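Local coordinates for protein 401aa long hypothetical glucose-1-phosphate thymidylyltransferase (Sulfolobus tokodaii, PDB 2GGO) that probably works as a bifunctional enzyme in making UDP-N-acetylglucosamine and UDP-N-acetylgalactosamine, joining a nucleotidyltransferase domain to a hexapeptide-repeat acyltransferase domain, at residues D237-K242 / S255-E260; G233-N238 / V245-D250; A251-G256 / S269-N274. All blocks are in the same frame, centred on the assembly; numbering follows the deposited sequence.

Interaction 1: residues D237-K242 / S255-E260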
loop_
_atom_site.group_PDB
_atom_site.type_symbol
_atom_site.label_atom_id
_atom_site.label_comp_id
_atom_site.label_asym_id
_atom_site.label_seq_id
_atom_site.Cartn_x
_atom_site.Cartn_y
_atom_site.Cartn_z
ATOM N N ASP A 237 22.604 0.122 27.894
ATOM C CA ASP A 237 23.599 1.164 27.787
ATOM C C ASP A 237 24.416 1.037 26.498
ATOM O O ASP A 237 24.485 -0.026 25.890
ATOM C CB ASP A 237 24.453 1.332 29.058
ATOM C CG ASP A 237 25.194 0.091 29.439
ATOM O OD1 ASP A 237 25.270 -0.857 28.634
ATOM O OD2 ASP A 237 25.726 0.054 30.567
ATOM N N ASN A 238 24.990 2.157 26.080
ATOM C CA ASN A 238 25.706 2.266 24.822
ATOM C C ASN A 238 24.908 2.053 23.570
ATOM O O ASN A 238 25.381 1.429 22.643
ATOM C CB ASN A 238 26.940 1.380 24.824
ATOM C CG ASN A 238 27.931 1.863 25.793
ATOM O OD1 ASN A 238 28.119 1.284 26.870
ATOM N ND2 ASN A 238 28.528 2.997 25.475
ATOM N N VAL A 239 23.699 2.584 23.558
ATOM C CA VAL A 239 22.941 2.678 22.349
ATOM C C VAL A 239 22.927 4.164 22.020
ATOM O O VAL A 239 22.678 4.963 22.887
ATOM C CB VAL A 239 21.553 2.067 22.534
ATOM C CG1 VAL A 239 20.766 2.157 21.251
ATOM C CG2 VAL A 239 21.673 0.620 22.951
ATOM N N LYS A 240 23.290 4.560 20.806
ATOM C CA LYS A 240 23.204 5.955 20.442
ATOM C C LYS A 240 21.919 6.188 19.680
ATOM O O LYS A 240 21.639 5.475 18.701
ATOM C CB LYS A 240 24.385 6.401 19.587
ATOM C CG LYS A 240 24.368 7.881 19.117
ATOM C CD LYS A 240 24.770 8.832 20.289
ATOM C CE LYS A 240 25.762 9.930 19.872
ATOM N NZ LYS A 240 27.153 9.387 19.785
ATOM N N ILE A 241 21.142 7.193 20.102
ATOM C CA ILE A 241 19.969 7.611 19.335
ATOM C C ILE A 241 19.980 9.074 18.893
ATOM O O ILE A 241 20.167 9.978 19.700
ATOM C CB ILE A 241 18.684 7.316 20.085
ATOM C CG1 ILE A 241 18.696 5.874 20.589
ATOM C CG2 ILE A 241 17.508 7.589 19.186
ATOM C CD1 ILE A 241 17.535 5.507 21.483
ATOM N N LYS A 242 19.776 9.287 17.603
ATOM C CA LYS A 242 19.575 10.610 17.023
ATOM C C LYS A 242 18.202 10.725 16.321
ATOM O O LYS A 242 17.730 9.781 15.681
ATOM C CB LYS A 242 20.699 10.937 16.044
ATOM C CG LYS A 242 22.042 11.176 16.714
ATOM C CD LYS A 242 23.148 10.535 15.913
ATOM C CE LYS A 242 24.509 11.108 16.266
ATOM N NZ LYS A 242 25.266 11.355 15.002
ATOM N N SER A 255 23.345 -3.012 23.446
ATOM C CA SER A 255 24.449 -2.068 23.390
ATOM C C SER A 255 25.173 -2.109 22.047
ATOM O O SER A 255 25.161 -3.128 21.351
ATOM C CB SER A 255 25.402 -2.351 24.554
ATOM O OG SER A 255 24.645 -2.480 25.765
ATOM N N GLY A 256 25.762 -0.981 21.662
ATOM C CA GLY A 256 26.494 -0.920 20.413
ATOM C C GLY A 256 25.589 -0.522 19.278
ATOM O O GLY A 256 26.062 -0.113 18.216
ATOM N N THR A 257 24.285 -0.606 19.503
ATOM C CA THR A 257 23.330 -0.187 18.495
ATOM C C THR A 257 23.350 1.316 18.269
ATOM O O THR A 257 23.490 2.070 19.212
ATOM C CB THR A 257 21.943 -0.645 18.825
ATOM O OG1 THR A 257 21.938 -2.062 18.899
ATOM C CG2 THR A 257 20.968 -0.197 17.775
ATOM N N TYR A 258 23.229 1.724 17.003
ATOM C CA TYR A 258 23.309 3.131 16.577
ATOM C C TYR A 258 22.129 3.439 15.672
ATOM O O TYR A 258 21.933 2.795 14.641
ATOM C CB TYR A 258 24.583 3.385 15.791
ATOM C CG TYR A 258 25.043 4.839 15.684
ATOM C CD1 TYR A 258 25.944 5.376 16.607
ATOM C CD2 TYR A 258 24.621 5.659 14.628
ATOM C CE1 TYR A 258 26.417 6.678 16.490
ATOM C CE2 TYR A 258 25.103 6.981 14.499
ATOM C CZ TYR A 258 25.991 7.466 15.440
ATOM O OH TYR A 258 26.478 8.735 15.345
ATOM N N ILE A 259 21.318 4.418 16.076
ATOM C CA ILE A 259 20.039 4.710 15.405
ATOM C C ILE A 259 20.097 6.153 14.921
ATOM O O ILE A 259 20.355 7.047 15.702
ATOM C CB ILE A 259 18.842 4.419 16.391
ATOM C CG1 ILE A 259 18.857 2.947 16.832
ATOM C CG2 ILE A 259 17.497 4.760 15.815
ATOM C CD1 ILE A 259 17.782 2.618 17.909
ATOM N N GLU A 260 19.966 6.369 13.623
ATOM C CA GLU A 260 19.808 7.713 13.094
ATOM C C GLU A 260 18.361 7.814 12.644
ATOM O O GLU A 260 17.965 7.142 11.716
ATOM C CB GLU A 260 20.829 8.008 11.964
ATOM C CG GLU A 260 22.307 8.005 12.479
ATOM C CD GLU A 260 23.393 8.146 11.399
ATOM O OE1 GLU A 260 23.196 7.604 10.279
ATOM O OE2 GLU A 260 24.460 8.797 11.687
#

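Interaction 2: residues G233-N238 / V245-D250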
loop_
_atom_site.group_PDB
_atom_site.type_symbol
_atom_site.label_atom_id
_atom_site.label_comp_id
_atom_site.label_asym_id
_atom_site.label_seq_id
_atom_site.Cartn_x
_atom_site.Cartn_y
_atom_site.Cartn_z
ATOM N N GLY A 233 10.038 0.738 25.367
ATOM C CA GLY A 233 10.759 -0.531 25.361
ATOM C C GLY A 233 11.959 -0.478 26.290
ATOM O O GLY A 233 12.027 0.390 27.168
ATOM N N ASN A 234 12.910 -1.395 26.110
ATOM C CA ASN A 234 14.076 -1.483 26.957
ATOM C C ASN A 234 15.287 -1.180 26.107
ATOM O O ASN A 234 15.475 -1.821 25.086
ATOM C CB ASN A 234 14.163 -2.896 27.533
ATOM C CG ASN A 234 15.516 -3.206 28.141
ATOM O OD1 ASN A 234 16.056 -2.413 28.933
ATOM N ND2 ASN A 234 16.077 -4.387 27.789
ATOM N N VAL A 235 16.072 -0.185 26.496
ATOM C CA VAL A 235 17.282 0.203 25.780
ATOM C C VAL A 235 18.464 0.106 26.720
ATOM O O VAL A 235 18.471 0.735 27.791
ATOM C CB VAL A 235 17.192 1.634 25.242
ATOM C CG1 VAL A 235 18.480 2.038 24.544
ATOM C CG2 VAL A 235 16.012 1.763 24.317
ATOM N N GLU A 236 19.467 -0.684 26.328
ATOM C CA GLU A 236 20.587 -0.977 27.201
ATOM C C GLU A 236 21.522 0.183 27.125
ATOM O O GLU A 236 21.281 1.126 26.367
ATOM C CB GLU A 236 21.321 -2.226 26.743
ATOM C CG GLU A 236 20.526 -3.502 26.851
ATOM C CD GLU A 236 21.356 -4.747 26.527
ATOM O OE1 GLU A 236 22.465 -4.638 25.939
ATOM O OE2 GLU A 236 20.872 -5.861 26.868
ATOM N N ASP A 237 22.604 0.122 27.894
ATOM C CA ASP A 237 23.599 1.164 27.787
ATOM C C ASP A 237 24.416 1.037 26.498
ATOM O O ASP A 237 24.485 -0.026 25.890
ATOM C CB ASP A 237 24.453 1.332 29.058
ATOM C CG ASP A 237 25.194 0.091 29.439
ATOM O OD1 ASP A 237 25.270 -0.857 28.634
ATOM O OD2 ASP A 237 25.726 0.054 30.567
ATOM N N ASN A 238 24.990 2.157 26.080
ATOM C CA ASN A 238 25.706 2.266 24.822
ATOM C C ASN A 238 24.908 2.053 23.570
ATOM O O ASN A 238 25.381 1.429 22.643
ATOM C CB ASN A 238 26.940 1.380 24.824
ATOM C CG ASN A 238 27.931 1.863 25.793
ATOM O OD1 ASN A 238 28.119 1.284 26.870
ATOM N ND2 ASN A 238 28.528 2.997 25.475
ATOM N N VAL A 245 12.666 8.619 17.002
ATOM C CA VAL A 245 12.663 7.181 17.118
ATOM C C VAL A 245 11.471 6.664 17.900
ATOM O O VAL A 245 11.303 7.005 19.058
ATOM C CB VAL A 245 13.983 6.689 17.755
ATOM C CG1 VAL A 245 14.066 5.189 17.726
ATOM C CG2 VAL A 245 15.161 7.256 16.977
ATOM N N ILE A 246 10.657 5.818 17.278
ATOM C CA ILE A 246 9.542 5.184 17.984
ATOM C C ILE A 246 9.978 3.797 18.429
ATOM O O ILE A 246 10.233 2.908 17.609
ATOM C CB ILE A 246 8.246 5.091 17.140
ATOM C CG1 ILE A 246 7.694 6.475 16.849
ATOM C CG2 ILE A 246 7.183 4.356 17.881
ATOM C CD1 ILE A 246 8.524 7.278 15.846
ATOM N N ILE A 247 10.076 3.628 19.739
ATOM C CA ILE A 247 10.360 2.330 20.303
ATOM C C ILE A 247 9.107 1.848 21.033
ATOM O O ILE A 247 8.651 2.474 22.005
ATOM C CB ILE A 247 11.582 2.353 21.243
ATOM C CG1 ILE A 247 12.759 3.048 20.558
ATOM C CG2 ILE A 247 11.934 0.928 21.648
ATOM C CD1 ILE A 247 13.954 3.358 21.417
ATOM N N GLU A 248 8.573 0.727 20.578
ATOM C CA GLU A 248 7.322 0.206 21.083
ATOM C C GLU A 248 7.528 -0.783 22.189
ATOM O O GLU A 248 8.649 -1.207 22.467
ATOM C CB GLU A 248 6.603 -0.489 19.983
ATOM C CG GLU A 248 6.350 0.409 18.877
ATOM C CD GLU A 248 4.956 0.847 18.923
ATOM O OE1 GLU A 248 4.631 1.664 19.858
ATOM O OE2 GLU A 248 4.196 0.320 18.048
ATOM N N GLU A 249 6.431 -1.157 22.835
ATOM C CA GLU A 249 6.535 -1.929 24.038
ATOM C C GLU A 249 7.057 -3.299 23.732
ATOM O O GLU A 249 6.784 -3.857 22.682
ATOM C CB GLU A 249 5.184 -2.017 24.737
ATOM C CG GLU A 249 4.036 -2.419 23.827
ATOM C CD GLU A 249 2.702 -2.632 24.594
ATOM O OE1 GLU A 249 2.430 -1.875 25.581
ATOM O OE2 GLU A 249 1.946 -3.570 24.192
ATOM N N ASP A 250 7.819 -3.816 24.676
ATOM C CA ASP A 250 8.450 -5.111 24.582
ATOM C C ASP A 250 9.685 -5.148 23.692
ATOM O O ASP A 250 10.370 -6.157 23.665
ATOM C CB ASP A 250 7.431 -6.188 24.232
ATOM C CG ASP A 250 6.350 -6.291 25.291
ATOM O OD1 ASP A 250 6.738 -6.259 26.488
ATOM O OD2 ASP A 250 5.136 -6.353 24.941
#

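Interaction 3: residues A251-G256 / S269-N274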
loop_
_atom_site.group_PDB
_atom_site.type_symbol
_atom_site.label_atom_id
_atom_site.label_comp_id
_atom_site.label_asym_id
_atom_site.label_seq_id
_atom_site.Cartn_x
_atom_site.Cartn_y
_atom_site.Cartn_z
ATOM N N ALA A 251 9.994 -4.032 23.024
ATOM C CA ALA A 251 11.182 -3.943 22.185
ATOM C C ALA A 251 12.445 -3.788 23.034
ATOM O O ALA A 251 12.453 -3.069 24.051
ATOM C CB ALA A 251 11.043 -2.825 21.123
ATOM N N GLU A 252 13.501 -4.490 22.624
ATOM C CA GLU A 252 14.746 -4.556 23.379
ATOM C C GLU A 252 15.840 -4.111 22.454
ATOM O O GLU A 252 15.956 -4.653 21.347
ATOM C CB GLU A 252 15.021 -6.000 23.810
ATOM C CG GLU A 252 16.021 -6.110 24.998
ATOM C CD GLU A 252 16.828 -7.454 25.046
ATOM O OE1 GLU A 252 16.495 -8.419 24.277
ATOM O OE2 GLU A 252 17.799 -7.523 25.872
ATOM N N ILE A 253 16.625 -3.130 22.894
ATOM C CA ILE A 253 17.752 -2.593 22.130
ATOM C C ILE A 253 19.084 -2.707 22.888
ATOM O O ILE A 253 19.270 -2.126 23.940
ATOM C CB ILE A 253 17.506 -1.145 21.738
ATOM C CG1 ILE A 253 16.062 -0.984 21.184
ATOM C CG2 ILE A 253 18.566 -0.696 20.812
ATOM C CD1 ILE A 253 15.818 0.219 20.355
ATOM N N LYS A 254 19.999 -3.479 22.315
ATOM C CA LYS A 254 21.223 -3.902 22.948
ATOM C C LYS A 254 22.356 -3.004 22.574
ATOM O O LYS A 254 22.335 -2.308 21.550
ATOM C CB LYS A 254 21.549 -5.335 22.533
ATOM C CG LYS A 254 20.400 -6.291 22.782
ATOM C CD LYS A 254 20.834 -7.724 22.631
ATOM C CE LYS A 254 19.692 -8.765 22.936
ATOM N NZ LYS A 254 20.007 -10.100 22.307
ATOM N N SER A 255 23.345 -3.012 23.446
ATOM C CA SER A 255 24.449 -2.068 23.390
ATOM C C SER A 255 25.173 -2.109 22.047
ATOM O O SER A 255 25.161 -3.128 21.351
ATOM C CB SER A 255 25.402 -2.351 24.554
ATOM O OG SER A 255 24.645 -2.480 25.765
ATOM N N GLY A 256 25.762 -0.981 21.662
ATOM C CA GLY A 256 26.494 -0.920 20.413
ATOM C C GLY A 256 25.589 -0.522 19.278
ATOM O O GLY A 256 26.062 -0.113 18.216
ATOM N N SER A 269 10.275 -6.180 19.143
ATOM C CA SER A 269 11.507 -6.242 18.379
ATOM C C SER A 269 12.743 -6.490 19.234
ATOM O O SER A 269 12.761 -6.168 20.408
ATOM C CB SER A 269 11.679 -4.994 17.555
ATOM O OG SER A 269 10.705 -5.070 16.506
ATOM N N GLU A 270 13.752 -7.135 18.645
ATOM C CA GLU A 270 15.000 -7.358 19.332
ATOM C C GLU A 270 16.103 -6.875 18.399
ATOM O O GLU A 270 16.297 -7.437 17.351
ATOM C CB GLU A 270 15.134 -8.828 19.659
ATOM C CG GLU A 270 16.414 -9.206 20.378
ATOM C CD GLU A 270 16.416 -10.681 20.834
ATOM O OE1 GLU A 270 16.235 -11.590 19.993
ATOM O OE2 GLU A 270 16.606 -10.928 22.062
ATOM N N ILE A 271 16.772 -5.793 18.789
ATOM C CA ILE A 271 17.730 -5.100 17.936
ATOM C C ILE A 271 19.060 -5.227 18.616
ATOM O O ILE A 271 19.139 -5.088 19.820
ATOM C CB ILE A 271 17.417 -3.575 17.815
ATOM C CG1 ILE A 271 15.958 -3.360 17.482
ATOM C CG2 ILE A 271 18.285 -2.924 16.686
ATOM C CD1 ILE A 271 15.619 -3.986 16.157
ATOM N N GLY A 272 20.111 -5.502 17.855
ATOM C CA GLY A 272 21.432 -5.515 18.424
ATOM C C GLY A 272 21.958 -6.884 18.835
ATOM O O GLY A 272 21.289 -7.923 18.630
ATOM N N PRO A 273 23.171 -6.911 19.359
ATOM C CA PRO A 273 24.045 -5.758 19.632
ATOM C C PRO A 273 24.702 -5.238 18.362
ATOM O O PRO A 273 24.708 -5.959 17.383
ATOM C CB PRO A 273 25.122 -6.367 20.517
ATOM C CG PRO A 273 25.191 -7.780 20.105
ATOM C CD PRO A 273 23.821 -8.186 19.707
ATOM N N ASN A 274 25.204 -4.001 18.360
ATOM C CA ASN A 274 26.036 -3.557 17.256
ATOM C C ASN A 274 25.248 -3.552 15.951
ATOM O O ASN A 274 25.739 -3.895 14.894
ATOM C CB ASN A 274 27.249 -4.476 17.162
ATOM C CG ASN A 274 28.171 -4.379 18.400
ATOM O OD1 ASN A 274 28.294 -3.299 18.988
ATOM N ND2 ASN A 274 28.819 -5.512 18.800
HETATM O O HOH W 1 20.943 -10.305 19.886
#

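Interaction 1: residues D237-K242 / S255-E260
Strands 240-242 and 258-260 run parallel, their directions 1° apart and their axes 4.8 Å apart, with Lys240, Ile241 and Lys242 beside Tyr258, Ile259 and Glu260. The ladder of backbone hydrogen bonds starts with Lys240 N to Thr257 O. It continues with Ile259 N to Lys240 O at 2.8 Å and ends with Lys242 N to Ile259 O. Before the strands, Gly256 N reaches Asn238 O at 2.6 Å. Side chains of paired residues lie next to each other. Lys240 lies alongside Tyr258, with Lys240 CB 3.5 Å from Tyr258 CD1 and Lys240 CG near Tyr258 CE1. Tyr258 CG is anti to its own backbone N (chi1 -160°), which lays the ring beside the lysine. Lys242 crosses the end of that ring, and its NZ donates to Tyr258 OH at 2.9 Å. Glu260 OE2 is 4.3 Å from Lys242 NZ, too far for an ion pair, and Glu260 OE1 bonds to Tyr276 OH. On the other face Ile241 CG1 meets Ile259 CD1 at 4.3 Å, and Val239 CG1 rests on Thr257 CB at 3.9 Å. The two faces thus differ in chemistry: aliphatic groups turn inside the beta-helix, while lysine, tyrosine and glutamate form a polar outer ladder, probably with some electrostatic support.

Interaction 2: residues G233-N238 / V245-D250
Segments 233-238 and 245-250 meet near Gly233, whose CA lies 4.6 Å from the CA of Glu249, and no hydrogen bond joins them. They belong to different sheets: strand 234-235 is the first strand of one, and strand 245-247 lies second in another. At the meeting point Gly233 CA is 3.6 Å from Glu248 O. Ile247 CG2 also approaches it, at 4.2 Å from Gly233 CA. A side chain at Gly233 would point toward the other segment, run into Glu248 O and crowd Ile247 CG2, so the close approach probably depends on glycine. The side-chain contact is made by Val235 and Ile247, which cross at about a right angle. Val235 CG2 touches Ile247 CD1 at 3.9 Å. Ile247 presents CD1 through an extended end (chi2 170°), which carries this methyl across to the valine. With CG1 beside the backbone N (chi1 -50°), CG2 is anti to that N and faces Gly233. Ile253 of strand 252-253 also packs on Ile247. Asn234 is tied by its backbone to Ala251 and Ile253, which follow 245-250 in the chain. Aliphatic side chains from successive coils meeting in the interior are typical of the left-handed parallel beta-helix of hexapeptide-repeat transferases, here close to its first coil.

Interaction 3: residues A251-G256 / S269-N274
Segments 251-256 and 269-274 lie parallel, and four backbone hydrogen bonds join them. Glu252 N donates to Ser269 O at 2.9 Å. Glu252 O accepts from Ile271 N in a nearly straight bond, with an angle of 169° at the hydrogen. Lys254 N then gives to Ile271 O. After the strands, Asn274 N closes on Ser255 O at 3.1 Å. Several polar side-chain ends have partners of their own. Lys254 lies over Gly272 and Pro273, its CB 3.9 Å from Pro273 CA. It stays extended beyond CG (chi3 178°), and this carries the amine back across Glu270. There Lys254 NZ forms a salt bridge with Glu270 OE2 at 3.5 Å. A water accepts from the same NZ at 2.6 Å and donates to Gly272 O, so it satisfies that carbonyl, next to the cis peptide bond before Pro273. Glu252 and Glu270 run side by side, with Glu252 OE1 only 3.3 Å from Glu270 OE2. These are two acceptors, and no bond joins them. An alanine at Lys254 is likely to cost Glu270 this salt bridge, leave its closeness to Glu252 less offset, and take the donor from the water. Ser269 OG is bonded to Gly266 O and Asn287 N, and Ser255 OG to Glu236 OE1; a further bond of Ser255 OG to Asp237 O is doubtful. On the inner face, Ile253 CG2 packs against Ile271 CB. The amine of Lys254 probably offsets the repulsion between the glutamates, which would help these neighbouring coils to stack with two acids in register.

The three contacts lie 8 to 10 Å apart by their centres, in the first coils of the C-terminal beta-helix. Along the chain, interactions 1 and 2 begin on overlapping segments, and interaction 2 closes before interaction 3 opens. Interactions 1 and 3 each join neighbouring coils within a sheet, and the two sheets differ. Interaction 2 joins two sheets across successive coils, in the interior. Strand 234-235 of interaction 2 and strand 252-253 of interaction 3 are neighbours. Interactions 1 and 3 share Ser255 and Gly256, at the turn between strands 252-253 and 258-260. Val239, Ile253, Ile247 and Val245 link the three contacts through the helix interior. Together they build the start of the stack, away from the likely nucleotide- and sugar-phosphate-binding sites.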